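Local coordinates for pancreatic lipase related protein 2 (Equus caballus, PDB 1W52) that probably hydrolyses ester bonds of galactolipids and triacylglycerols as a secreted, calcium-binding lipase of the alpha/beta hydrolase superfamily, at residues Val3-Leu8 against Trp30-Val35; Thr37-Tyr42 against Asn102-Asp107; Asp202-Asp207 against Phe228-Gly233; Ala284-Ser289 against Gln325-Asn330. One frame throughout, in Å; residues are numbered along the deposited sequence.

Interaction 1 (Val3-Leu8 against Trp30-Val35)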
loop_
_atom_site.group_PDB
_atom_site.type_symbol
_atom_site.label_atom_id
_atom_site.label_comp_id
_atom_site.label_asym_id
_atom_site.label_seq_id
_atom_site.Cartn_x
_atom_site.Cartn_y
_atom_site.Cartn_z
ATOM N N VAL A 3 -4.201 29.487 20.154
ATOM C CA VAL A 3 -3.602 29.182 21.479
ATOM C C VAL A 3 -2.186 28.667 21.338
ATOM O O VAL A 3 -1.943 27.844 20.468
ATOM C CB VAL A 3 -4.345 28.102 22.227
ATOM C CG1 VAL A 3 -5.725 28.577 22.525
ATOM C CG2 VAL A 3 -4.375 26.800 21.446
ATOM N N CYS A 4 -1.249 29.122 22.170
ATOM C CA CYS A 4 0.143 28.724 21.955
ATOM C C CYS A 4 0.575 27.691 22.914
ATOM O O CYS A 4 -0.086 27.475 23.920
ATOM C CB CYS A 4 1.079 29.891 22.029
ATOM S SG CYS A 4 0.537 31.027 20.799
ATOM N N TYR A 5 1.679 27.033 22.593
ATOM C CA TYR A 5 2.171 25.990 23.461
ATOM C C TYR A 5 3.688 25.894 23.446
ATOM O O TYR A 5 4.360 26.364 22.497
ATOM C CB TYR A 5 1.567 24.638 23.081
ATOM C CG TYR A 5 0.164 24.335 23.601
ATOM C CD1 TYR A 5 -0.047 23.956 24.920
ATOM C CD2 TYR A 5 -0.950 24.381 22.739
ATOM C CE1 TYR A 5 -1.317 23.651 25.367
ATOM C CE2 TYR A 5 -2.217 24.081 23.181
ATOM C CZ TYR A 5 -2.389 23.716 24.491
ATOM O OH TYR A 5 -3.641 23.401 24.926
ATOM N N THR A 6 4.157 25.242 24.526
ATOM C CA THR A 6 5.563 25.047 24.956
ATOM C C THR A 6 6.629 25.591 23.955
ATOM O O THR A 6 6.782 26.834 23.940
ATOM C CB THR A 6 5.778 23.537 25.450
ATOM O OG1 THR A 6 5.291 22.618 24.469
ATOM C CG2 THR A 6 4.918 23.176 26.683
ATOM N N PRO A 7 7.378 24.743 23.191
ATOM C CA PRO A 7 8.169 25.235 22.044
ATOM C C PRO A 7 7.516 25.053 20.678
ATOM O O PRO A 7 8.138 25.316 19.639
ATOM C CB PRO A 7 9.409 24.352 22.109
ATOM C CG PRO A 7 8.929 23.046 22.668
ATOM C CD PRO A 7 7.673 23.308 23.416
ATOM N N LEU A 8 6.272 24.591 20.679
ATOM C CA LEU A 8 5.608 24.172 19.455
ATOM C C LEU A 8 4.938 25.348 18.750
ATOM O O LEU A 8 4.556 25.258 17.588
ATOM C CB LEU A 8 4.582 23.098 19.777
ATOM C CG LEU A 8 5.014 22.011 20.752
ATOM C CD1 LEU A 8 3.839 21.055 20.925
ATOM C CD2 LEU A 8 6.241 21.301 20.281
ATOM N N TRP A 30 -5.928 20.004 21.291
ATOM C CA TRP A 30 -5.754 19.765 22.709
ATOM C C TRP A 30 -4.390 20.276 23.111
ATOM O O TRP A 30 -3.732 20.956 22.345
ATOM C CB TRP A 30 -5.867 18.253 23.006
ATOM C CG TRP A 30 -7.285 17.779 23.163
ATOM C CD1 TRP A 30 -8.417 18.525 23.004
ATOM C CD2 TRP A 30 -7.723 16.480 23.543
ATOM N NE1 TRP A 30 -9.528 17.769 23.268
ATOM C CE2 TRP A 30 -9.127 16.507 23.602
ATOM C CE3 TRP A 30 -7.076 15.291 23.858
ATOM C CZ2 TRP A 30 -9.888 15.391 23.926
ATOM C CZ3 TRP A 30 -7.846 14.180 24.196
ATOM C CH2 TRP A 30 -9.234 14.248 24.225
ATOM N N SER A 31 -3.971 19.987 24.329
ATOM C CA SER A 31 -2.672 20.420 24.785
ATOM C C SER A 31 -1.701 19.268 24.570
ATOM O O SER A 31 -2.129 18.123 24.567
ATOM C CB SER A 31 -2.745 20.760 26.266
ATOM O OG SER A 31 -2.851 19.570 27.038
ATOM N N PRO A 32 -0.407 19.558 24.423
ATOM C CA PRO A 32 0.622 18.516 24.294
ATOM C C PRO A 32 0.535 17.463 25.347
ATOM O O PRO A 32 0.737 16.263 25.085
ATOM C CB PRO A 32 1.917 19.298 24.480
ATOM C CG PRO A 32 1.579 20.666 23.911
ATOM C CD PRO A 32 0.172 20.916 24.353
ATOM N N GLU A 33 0.243 17.954 26.539
ATOM C CA GLU A 33 0.127 17.146 27.751
ATOM C C GLU A 33 -1.086 16.208 27.645
ATOM O O GLU A 33 -0.975 15.020 27.969
ATOM C CB GLU A 33 0.018 18.090 28.998
ATOM C CG GLU A 33 1.241 18.995 29.320
ATOM C CD GLU A 33 1.225 20.402 28.687
ATOM O OE1 GLU A 33 0.138 21.000 28.539
ATOM O OE2 GLU A 33 2.317 20.950 28.359
ATOM N N GLU A 34 -2.213 16.789 27.177
ATOM C CA GLU A 34 -3.539 16.125 26.969
ATOM C C GLU A 34 -3.497 15.009 25.896
ATOM O O GLU A 34 -4.139 13.949 26.060
ATOM C CB GLU A 34 -4.655 17.161 26.590
ATOM C CG GLU A 34 -5.202 18.017 27.753
ATOM C CD GLU A 34 -6.289 19.046 27.379
ATOM O OE1 GLU A 34 -7.428 18.888 27.869
ATOM O OE2 GLU A 34 -6.032 20.042 26.663
ATOM N N VAL A 35 -2.741 15.292 24.816
ATOM C CA VAL A 35 -2.358 14.348 23.728
ATOM C C VAL A 35 -1.309 13.258 24.097
ATOM O O VAL A 35 -1.356 12.143 23.530
ATOM C CB VAL A 35 -1.782 15.097 22.532
ATOM C CG1 VAL A 35 -1.548 14.167 21.394
ATOM C CG2 VAL A 35 -2.703 16.201 22.095
#
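Y5, at the end of strand 3-5, and S31, just ahead of helix 32-35, bring the two backbones nearest, their CA atoms 7.5 Å apart, and no hydrogen bond crosses between the segments. The contact is carried by the Y5 ring. With CG anti to the carbonyl carbon (chi1 -81°), the ring reaches out to the helix start, where P32 CD lies over one face in a CH-pi contact, though the modelled spacing is too short to be trusted. The phenol end passes S31, with OH beside CA and CB. From the loop that follows the strand, L8 CD1 meets P32 CG at 3.8 Å, and T6 CG2 comes against E33 OE2. S31 and E34 form a capping box: E34 N donates to S31 OG at 2.9 Å, while the return bond from S31 N to E34 OE2 is weak. An alanine in place of Y5 would probably open a gap beside P32 CD and S31, leaving the T6 and L8 contacts as what remains between the two segments. Strand 3-5 pairs with strand 9-11, C4 is linked to C10 by a disulfide, T6 OG1 bonds R56, and L8 and P32 both touch E129 of helix 116-141.

Interaction 2 (Thr37-Tyr42 against Asn102-Asp107)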
loop_
_atom_site.group_PDB
_atom_site.type_symbol
_atom_site.label_atom_id
_atom_site.label_comp_id
_atom_site.label_asym_id
_atom_site.label_seq_id
_atom_site.Cartn_x
_atom_site.Cartn_y
_atom_site.Cartn_z
ATOM N N THR A 37 1.951 12.807 23.440
ATOM C CA THR A 37 2.763 12.298 22.316
ATOM C C THR A 37 4.019 11.649 22.855
ATOM O O THR A 37 4.690 12.216 23.716
ATOM C CB THR A 37 3.209 13.419 21.428
ATOM O OG1 THR A 37 2.086 14.188 21.046
ATOM C CG2 THR A 37 3.776 12.900 20.139
ATOM N N ARG A 38 4.397 10.506 22.325
ATOM C CA ARG A 38 5.496 9.784 22.933
ATOM C C ARG A 38 6.306 9.091 21.853
ATOM O O ARG A 38 5.802 8.196 21.185
ATOM C CB ARG A 38 4.964 8.750 23.933
ATOM C CG ARG A 38 4.508 9.276 25.289
ATOM C CD ARG A 38 4.650 8.215 26.389
ATOM N NE ARG A 38 4.430 6.876 25.844
ATOM C CZ ARG A 38 4.926 5.737 26.348
ATOM N NH1 ARG A 38 5.672 5.715 27.448
ATOM N NH2 ARG A 38 4.645 4.588 25.746
ATOM N N PHE A 39 7.565 9.497 21.706
ATOM C CA PHE A 39 8.486 8.925 20.720
ATOM C C PHE A 39 9.207 7.692 21.251
ATOM O O PHE A 39 9.892 7.765 22.243
ATOM C CB PHE A 39 9.489 9.990 20.384
ATOM C CG PHE A 39 8.867 11.226 19.814
ATOM C CD1 PHE A 39 8.324 11.193 18.562
ATOM C CD2 PHE A 39 8.845 12.412 20.532
ATOM C CE1 PHE A 39 7.758 12.312 18.021
ATOM C CE2 PHE A 39 8.295 13.579 19.989
ATOM C CZ PHE A 39 7.737 13.524 18.731
ATOM N N LEU A 40 9.020 6.543 20.621
ATOM C CA LEU A 40 9.585 5.293 21.145
ATOM C C LEU A 40 10.631 4.758 20.200
ATOM O O LEU A 40 10.340 4.515 19.020
ATOM C CB LEU A 40 8.541 4.228 21.308
ATOM C CG LEU A 40 7.200 4.727 21.814
ATOM C CD1 LEU A 40 6.347 3.548 22.053
ATOM C CD2 LEU A 40 7.343 5.545 23.090
ATOM N N LEU A 41 11.850 4.569 20.727
ATOM C CA LEU A 41 13.027 4.394 19.864
ATOM C C LEU A 41 13.525 2.955 19.791
ATOM O O LEU A 41 13.860 2.345 20.786
ATOM C CB LEU A 41 14.168 5.340 20.257
ATOM C CG LEU A 41 15.372 5.402 19.297
ATOM C CD1 LEU A 41 15.043 5.152 17.848
ATOM C CD2 LEU A 41 15.999 6.748 19.345
ATOM N N TYR A 42 13.525 2.438 18.580
ATOM C CA TYR A 42 13.982 1.119 18.294
ATOM C C TYR A 42 15.151 1.280 17.317
ATOM O O TYR A 42 15.110 2.110 16.414
ATOM C CB TYR A 42 12.864 0.318 17.651
ATOM C CG TYR A 42 11.690 -0.069 18.550
ATOM C CD1 TYR A 42 11.727 -1.249 19.274
ATOM C CD2 TYR A 42 10.502 0.706 18.613
ATOM C CE1 TYR A 42 10.628 -1.643 20.080
ATOM C CE2 TYR A 42 9.400 0.317 19.425
ATOM C CZ TYR A 42 9.473 -0.859 20.153
ATOM O OH TYR A 42 8.441 -1.293 20.963
ATOM N N ASN A 102 17.559 3.573 12.668
ATOM C CA ASN A 102 16.734 4.095 13.732
ATOM C C ASN A 102 15.289 4.081 13.321
ATOM O O ASN A 102 14.914 4.701 12.310
ATOM C CB ASN A 102 17.086 5.562 13.968
ATOM C CG ASN A 102 18.546 5.778 14.167
ATOM O OD1 ASN A 102 19.155 5.107 15.012
ATOM N ND2 ASN A 102 19.135 6.721 13.400
ATOM N N CYS A 103 14.450 3.411 14.105
ATOM C CA CYS A 103 13.016 3.460 13.848
ATOM C C CYS A 103 12.251 3.910 15.073
ATOM O O CYS A 103 12.324 3.287 16.100
ATOM C CB CYS A 103 12.514 2.115 13.324
ATOM S SG CYS A 103 10.794 2.228 12.757
ATOM N N ILE A 104 11.547 5.026 14.952
ATOM C CA ILE A 104 10.689 5.540 16.025
ATOM C C ILE A 104 9.192 5.409 15.693
ATOM O O ILE A 104 8.740 5.746 14.582
ATOM C CB ILE A 104 10.967 7.044 16.324
ATOM C CG1 ILE A 104 12.464 7.345 16.499
ATOM C CG2 ILE A 104 10.174 7.492 17.549
ATOM C CD1 ILE A 104 12.803 8.794 16.200
ATOM N N SER A 105 8.446 4.949 16.697
ATOM C CA SER A 105 7.008 4.796 16.648
ATOM C C SER A 105 6.464 5.964 17.423
ATOM O O SER A 105 6.853 6.172 18.557
ATOM C CB SER A 105 6.621 3.470 17.297
ATOM O OG SER A 105 5.224 3.401 17.561
ATOM N N VAL A 106 5.625 6.767 16.785
ATOM C CA VAL A 106 5.065 7.963 17.403
ATOM C C VAL A 106 3.709 7.621 18.036
ATOM O O VAL A 106 2.697 7.560 17.339
ATOM C CB VAL A 106 4.879 9.074 16.374
ATOM C CG1 VAL A 106 4.223 10.305 17.026
ATOM C CG2 VAL A 106 6.212 9.445 15.718
ATOM N N ASP A 107 3.688 7.378 19.343
ATOM C CA ASP A 107 2.448 7.023 20.017
ATOM C C ASP A 107 1.732 8.247 20.526
ATOM O O ASP A 107 2.233 8.917 21.402
ATOM C CB ASP A 107 2.723 6.110 21.198
ATOM C CG ASP A 107 1.473 5.866 22.053
ATOM O OD1 ASP A 107 1.062 6.786 22.746
ATOM O OD2 ASP A 107 0.836 4.805 22.113
#
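R38 to Y42 pair with C103 to D107 as antiparallel neighbours near one end of the large mixed sheet of the alpha/beta hydrolase fold. The short strand segments run at 154° to each other. Hydrogen-bonded pairs R38-D107, L40-S105 and Y42-C103 alternate with the non-hydrogen-bonded pairs F39-V106 and L41-I104. At L40-S105 the bonds in both directions measure 3.0 Å, from L40 N to S105 O and from S105 N to L40 O; the bond from R38 N to D107 O is weak.

Side chains of the two kinds of pair lie on different faces. On that of F39, L41, I104 and V106 the side chains that meet are apolar. V106 CG2 sits at the edge of the F39 ring, 4.0 Å from CD1, the two side chains lying alongside and pointing the same way; F39 CB meets I104 CG2 at 3.8 Å. L41 has CG anti to its own N (chi1 -171°), which carries CD1 across to 3.6 Å from I104 CG1. Helix 116-141 covers F39 through T130 and L133.

The other face is more polar. C103 is tied to C92 of helix 87-96 by a disulfide, and the same helix packs on Y42. R38 and D107 stand beside each other without a salt bridge; R38 NH2 pairs instead with E84, and D107 OD2 accepts from G83 N.

Interaction 3 (Asp202-Asp207 against Phe228-Gly233)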
loop_
_atom_site.group_PDB
_atom_site.type_symbol
_atom_site.label_atom_id
_atom_site.label_comp_id
_atom_site.label_asym_id
_atom_site.label_seq_id
_atom_site.Cartn_x
_atom_site.Cartn_y
_atom_site.Cartn_z
ATOM N N ASP A 202 5.149 9.134 -1.134
ATOM C CA ASP A 202 4.515 8.000 -1.793
ATOM C C ASP A 202 3.268 7.582 -1.024
ATOM O O ASP A 202 3.273 7.490 0.192
ATOM C CB ASP A 202 5.469 6.811 -1.873
ATOM C CG ASP A 202 6.062 6.439 -0.512
ATOM O OD1 ASP A 202 6.294 7.376 0.321
ATOM O OD2 ASP A 202 6.314 5.250 -0.204
ATOM N N VAL A 203 2.205 7.282 -1.731
ATOM C CA VAL A 203 0.961 6.962 -1.079
ATOM C C VAL A 203 0.408 5.595 -1.495
ATOM O O VAL A 203 0.412 5.257 -2.663
ATOM C CB VAL A 203 -0.069 8.038 -1.389
ATOM C CG1 VAL A 203 -1.252 7.955 -0.417
ATOM C CG2 VAL A 203 0.588 9.393 -1.312
ATOM N N ILE A 204 -0.062 4.830 -0.513
ATOM C CA ILE A 204 -0.877 3.647 -0.764
ATOM C C ILE A 204 -2.355 3.905 -0.426
ATOM O O ILE A 204 -2.678 4.292 0.684
ATOM C CB ILE A 204 -0.328 2.457 0.012
ATOM C CG1 ILE A 204 1.106 2.252 -0.390
ATOM C CG2 ILE A 204 -1.089 1.173 -0.336
ATOM C CD1 ILE A 204 1.810 1.206 0.465
ATOM N N HIS A 205 -3.226 3.673 -1.413
ATOM C CA HIS A 205 -4.672 3.927 -1.313
ATOM C C HIS A 205 -5.429 2.590 -1.277
ATOM O O HIS A 205 -5.518 1.915 -2.301
ATOM C CB HIS A 205 -5.189 4.630 -2.559
ATOM C CG HIS A 205 -4.604 5.990 -2.828
ATOM N ND1 HIS A 205 -5.276 7.158 -2.525
ATOM C CD2 HIS A 205 -3.468 6.363 -3.472
ATOM C CE1 HIS A 205 -4.558 8.188 -2.939
ATOM N NE2 HIS A 205 -3.452 7.735 -3.505
ATOM N N THR A 206 -5.960 2.223 -0.108
ATOM C CA THR A 206 -6.723 0.984 0.044
ATOM C C THR A 206 -8.218 1.151 0.315
ATOM O O THR A 206 -8.912 0.172 0.228
ATOM C CB THR A 206 -6.142 0.086 1.163
ATOM O OG1 THR A 206 -6.075 0.825 2.401
ATOM C CG2 THR A 206 -4.677 -0.317 0.845
ATOM N N ASP A 207 -8.719 2.346 0.655
ATOM C CA ASP A 207 -10.131 2.488 1.071
ATOM C C ASP A 207 -10.718 3.772 0.518
ATOM O O ASP A 207 -11.436 4.487 1.183
ATOM C CB ASP A 207 -10.216 2.456 2.603
ATOM C CG ASP A 207 -11.652 2.335 3.155
ATOM O OD1 ASP A 207 -12.496 1.778 2.424
ATOM O OD2 ASP A 207 -11.990 2.761 4.301
ATOM N N PHE A 228 -0.122 4.811 -5.347
ATOM C CA PHE A 228 -0.394 3.418 -5.712
ATOM C C PHE A 228 -1.847 3.049 -5.388
ATOM O O PHE A 228 -2.368 3.485 -4.340
ATOM C CB PHE A 228 0.507 2.481 -4.937
ATOM C CG PHE A 228 1.964 2.699 -5.175
ATOM C CD1 PHE A 228 2.624 3.778 -4.609
ATOM C CD2 PHE A 228 2.688 1.807 -5.926
ATOM C CE1 PHE A 228 3.958 3.964 -4.796
ATOM C CE2 PHE A 228 4.042 1.985 -6.128
ATOM C CZ PHE A 228 4.674 3.058 -5.552
ATOM N N PHE A 229 -2.467 2.218 -6.251
ATOM C CA PHE A 229 -3.849 1.744 -6.058
ATOM C C PHE A 229 -4.045 0.216 -6.064
ATOM O O PHE A 229 -4.607 -0.330 -7.013
ATOM C CB PHE A 229 -4.721 2.384 -7.127
ATOM C CG PHE A 229 -4.820 3.841 -6.989
ATOM C CD1 PHE A 229 -3.830 4.657 -7.515
ATOM C CD2 PHE A 229 -5.871 4.406 -6.286
ATOM C CE1 PHE A 229 -3.933 6.077 -7.371
ATOM C CE2 PHE A 229 -5.964 5.802 -6.083
ATOM C CZ PHE A 229 -5.005 6.642 -6.633
ATOM N N PRO A 230 -3.597 -0.485 -5.031
ATOM C CA PRO A 230 -3.709 -1.945 -4.994
ATOM C C PRO A 230 -5.140 -2.404 -5.163
ATOM O O PRO A 230 -6.097 -1.950 -4.503
ATOM C CB PRO A 230 -3.254 -2.309 -3.574
ATOM C CG PRO A 230 -3.353 -1.031 -2.787
ATOM C CD PRO A 230 -2.964 0.016 -3.816
ATOM N N ASN A 231 -5.315 -3.336 -6.063
ATOM C CA ASN A 231 -6.649 -3.792 -6.366
ATOM C C ASN A 231 -7.562 -2.671 -6.730
ATOM O O ASN A 231 -8.748 -2.748 -6.388
ATOM C CB ASN A 231 -7.150 -4.504 -5.169
ATOM C CG ASN A 231 -6.087 -5.439 -4.607
ATOM O OD1 ASN A 231 -5.575 -6.296 -5.355
ATOM N ND2 ASN A 231 -5.743 -5.290 -3.314
ATOM N N GLY A 232 -7.070 -1.635 -7.416
ATOM C CA GLY A 232 -7.898 -0.458 -7.651
ATOM C C GLY A 232 -8.115 0.468 -6.442
ATOM O O GLY A 232 -8.687 1.560 -6.547
ATOM N N GLY A 233 -7.640 0.055 -5.287
ATOM C CA GLY A 233 -7.718 0.889 -4.115
ATOM C C GLY A 233 -9.060 1.151 -3.450
ATOM O O GLY A 233 -9.120 1.908 -2.500
#
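V203 and H205 bind F228 in the parallel part of the alpha/beta hydrolase sheet, where strands 201-204 and 226-230 lie side by side. F228 N donates to V203 O at 2.8 Å and H205 N to F228 O at 3.1 Å, so F228 is gripped through both its N-H and its carbonyl.

H205 lies just past the strand end, and its side chain runs alongside that of F229. CB rests near F228 O and F229 CE2. With CG anti to the carbonyl carbon (chi1 -62°), the imidazole is laid flat over the phenyl ring in an offset stack, centroids 4.2 Å apart and planes at 7°. H205 CG lies 3.5 Å from F229 CE2, while CD2 meets F229 CZ, and the ring edge there faces F228 O in the plane of the imidazole. V203 CG1 covers the opposite face of the imidazole. At the tip H205 NE2 sits 3.7 Å from F229 CZ. NE2 bonds D227 OD1, while ND1 bonds M219 O. With an acceptor at each nitrogen, the ring may well be doubly protonated. A leucine in place of H205 would probably lose the flat stack on F229 and leave M219 O and D227 OD1 without their mate.

Beyond H205 the chain enters the probable charge-relay region: T206 N bonds OD1 of D178, and D207 touches H265. F229 to G232 form a type II turn, and P230 at its second position packs against both I204 and T206, its CG 4.0 Å from I204 CG2 and 3.9 Å from T206 CG2.

Interaction 4 (Ala284-Ser289 against Gln325-Asn330)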
loop_
_atom_site.group_PDB
_atom_site.type_symbol
_atom_site.label_atom_id
_atom_site.label_comp_id
_atom_site.label_asym_id
_atom_site.label_seq_id
_atom_site.Cartn_x
_atom_site.Cartn_y
_atom_site.Cartn_z
ATOM N N ALA A 284 4.201 -2.225 -8.660
ATOM C CA ALA A 284 3.167 -1.449 -9.288
ATOM C C ALA A 284 3.442 -1.218 -10.766
ATOM O O ALA A 284 4.575 -1.156 -11.214
ATOM C CB ALA A 284 3.031 -0.147 -8.566
ATOM N N TYR A 285 2.383 -1.073 -11.527
ATOM C CA TYR A 285 2.505 -0.908 -12.968
ATOM C C TYR A 285 1.879 0.423 -13.272
ATOM O O TYR A 285 0.868 0.755 -12.680
ATOM C CB TYR A 285 1.739 -1.994 -13.748
ATOM C CG TYR A 285 2.265 -3.401 -13.563
ATOM C CD1 TYR A 285 2.201 -3.999 -12.341
ATOM C CD2 TYR A 285 2.824 -4.121 -14.602
ATOM C CE1 TYR A 285 2.658 -5.224 -12.128
ATOM C CE2 TYR A 285 3.312 -5.416 -14.372
ATOM C CZ TYR A 285 3.209 -5.938 -13.117
ATOM O OH TYR A 285 3.605 -7.197 -12.741
ATOM N N PRO A 286 2.419 1.200 -14.191
ATOM C CA PRO A 286 1.850 2.530 -14.430
ATOM C C PRO A 286 0.672 2.360 -15.371
ATOM O O PRO A 286 0.717 1.361 -16.101
ATOM C CB PRO A 286 3.018 3.286 -15.044
ATOM C CG PRO A 286 4.223 2.285 -14.869
ATOM C CD PRO A 286 3.586 0.930 -15.039
ATOM N N CYS A 287 -0.338 3.241 -15.310
ATOM C CA CYS A 287 -1.573 3.080 -16.062
ATOM C C CYS A 287 -2.503 4.229 -15.827
ATOM O O CYS A 287 -2.359 4.902 -14.841
ATOM C CB CYS A 287 -2.300 1.829 -15.629
ATOM S SG CYS A 287 -2.981 0.885 -17.019
ATOM N N ASP A 288 -3.472 4.443 -16.716
ATOM C CA ASP A 288 -4.376 5.604 -16.621
ATOM C C ASP A 288 -5.479 5.325 -15.665
ATOM O O ASP A 288 -6.017 6.233 -15.079
ATOM C CB ASP A 288 -5.072 5.915 -17.950
ATOM C CG ASP A 288 -4.113 5.954 -19.122
ATOM O OD1 ASP A 288 -3.202 6.818 -19.087
ATOM O OD2 ASP A 288 -4.185 5.175 -20.112
ATOM N N SER A 289 -5.869 4.062 -15.584
ATOM C CA SER A 289 -7.001 3.660 -14.774
ATOM C C SER A 289 -6.928 2.181 -14.521
ATOM O O SER A 289 -6.357 1.426 -15.316
ATOM C CB SER A 289 -8.302 3.953 -15.495
ATOM O OG SER A 289 -8.380 3.169 -16.662
ATOM N N GLN A 325 1.922 10.594 -10.182
ATOM C CA GLN A 325 2.258 9.408 -10.951
ATOM C C GLN A 325 1.475 8.280 -10.327
ATOM O O GLN A 325 1.623 8.012 -9.131
ATOM C CB GLN A 325 3.742 9.060 -10.843
ATOM C CG GLN A 325 4.736 10.075 -11.413
ATOM C CD GLN A 325 6.210 9.656 -11.225
ATOM O OE1 GLN A 325 6.874 10.080 -10.252
ATOM N NE2 GLN A 325 6.717 8.839 -12.155
ATOM N N THR A 326 0.639 7.619 -11.119
ATOM C CA THR A 326 -0.187 6.580 -10.552
ATOM C C THR A 326 0.196 5.235 -11.089
ATOM O O THR A 326 0.596 5.095 -12.257
ATOM C CB THR A 326 -1.678 6.817 -10.820
ATOM O OG1 THR A 326 -1.897 6.741 -12.207
ATOM C CG2 THR A 326 -2.135 8.236 -10.508
ATOM N N PHE A 327 0.065 4.253 -10.196
ATOM C CA PHE A 327 0.318 2.844 -10.479
ATOM C C PHE A 327 -0.766 1.884 -9.877
ATOM O O PHE A 327 -1.435 2.214 -8.877
ATOM C CB PHE A 327 1.690 2.436 -9.953
ATOM C CG PHE A 327 2.750 3.427 -10.240
ATOM C CD1 PHE A 327 2.747 4.688 -9.591
ATOM C CD2 PHE A 327 3.766 3.133 -11.168
ATOM C CE1 PHE A 327 3.727 5.629 -9.854
ATOM C CE2 PHE A 327 4.737 4.070 -11.427
ATOM C CZ PHE A 327 4.707 5.328 -10.758
ATOM N N PHE A 328 -0.895 0.703 -10.501
ATOM C CA PHE A 328 -1.888 -0.294 -10.168
ATOM C C PHE A 328 -1.291 -1.638 -10.042
ATOM O O PHE A 328 -0.240 -1.868 -10.468
ATOM C CB PHE A 328 -2.966 -0.330 -11.218
ATOM C CG PHE A 328 -3.737 0.931 -11.284
ATOM C CD1 PHE A 328 -3.503 1.851 -12.291
ATOM C CD2 PHE A 328 -4.651 1.248 -10.308
ATOM C CE1 PHE A 328 -4.223 3.066 -12.372
ATOM C CE2 PHE A 328 -5.370 2.475 -10.371
ATOM C CZ PHE A 328 -5.149 3.377 -11.416
ATOM N N LEU A 329 -1.981 -2.530 -9.398
ATOM C CA LEU A 329 -1.463 -3.852 -9.160
ATOM C C LEU A 329 -2.534 -4.662 -8.380
ATOM O O LEU A 329 -3.583 -4.105 -8.006
ATOM C CB LEU A 329 -0.155 -3.756 -8.394
ATOM C CG LEU A 329 -0.327 -3.221 -6.989
ATOM C CD1 LEU A 329 0.795 -3.760 -6.027
ATOM C CD2 LEU A 329 -0.433 -1.721 -6.999
ATOM N N ASN A 330 -2.272 -5.943 -8.127
ATOM C CA ASN A 330 -3.189 -6.731 -7.336
ATOM C C ASN A 330 -2.461 -7.475 -6.215
ATOM O O ASN A 330 -1.519 -8.197 -6.468
ATOM C CB ASN A 330 -3.968 -7.734 -8.237
ATOM C CG ASN A 330 -5.044 -7.063 -9.143
ATOM O OD1 ASN A 330 -5.287 -7.523 -10.296
ATOM N ND2 ASN A 330 -5.679 -5.998 -8.641
#
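Y285 and F328 form an antiparallel hydrogen-bonded pair at the edge of the large mixed sheet, where the short strand 285-286 is the outermost within the chain and lies against strand 325-329. Y285 N donates to F328 O at 2.9 Å and F328 N to Y285 O at 2.8 Å, each donor lying in the plane of the carbonyl it meets. Farther along, T326 OG1, set between its own N and carbonyl carbon (chi1 64°), gives a weak bond to C287 O.

F327 and F328 point to different faces of the sheet. On one, the F327 ring is met obliquely by P286, whose CG stands 3.8 Å from CD2. On the other, F328 turns the edge of its ring to C287, with CD1 3.5 Å from C287 CB, and its CE1 lies 3.6 Å from S289 C. A284 CB packs against F327 CB. The same A284 CB lies 4.1 Å from L329 CD2. S289 is the N-cap residue of helix 290-294, whose F293 also touches F328. A disulfide between C287 and C298 fastens the outgoing loop, and Y285 packs beside R341 of strand 340-344.

Only the Y285-F328 pair gives sound backbone bonding, so most of the attachment comes from the two phenylalanines and the apolar groups around them. P286, having no N-H, takes from the outer side of the short strand one donor that a further strand could have used.

Interactions 2, 3 and 4 belong to one mixed sheet, with interaction 2 toward one end, interaction 4 at the other and interaction 3 beside it; interaction 1 lies outside the sheet, partly buried, its centre about 32 Å from that of the chain. Interactions 2 and 3 are buried, but the first relies on regular antiparallel pairing and the second on parallel bonds plus an aromatic stack. Interaction 4, partly buried, depends more on apolar side chains, and interaction 1 has no hydrogen bond across it. Interactions 3 and 4 join directly: F229 N probably donates to F327 O at 2.8 Å. Interactions 1 and 2 merely follow each other along the chain, helix 32-35 leading into strand 38-43.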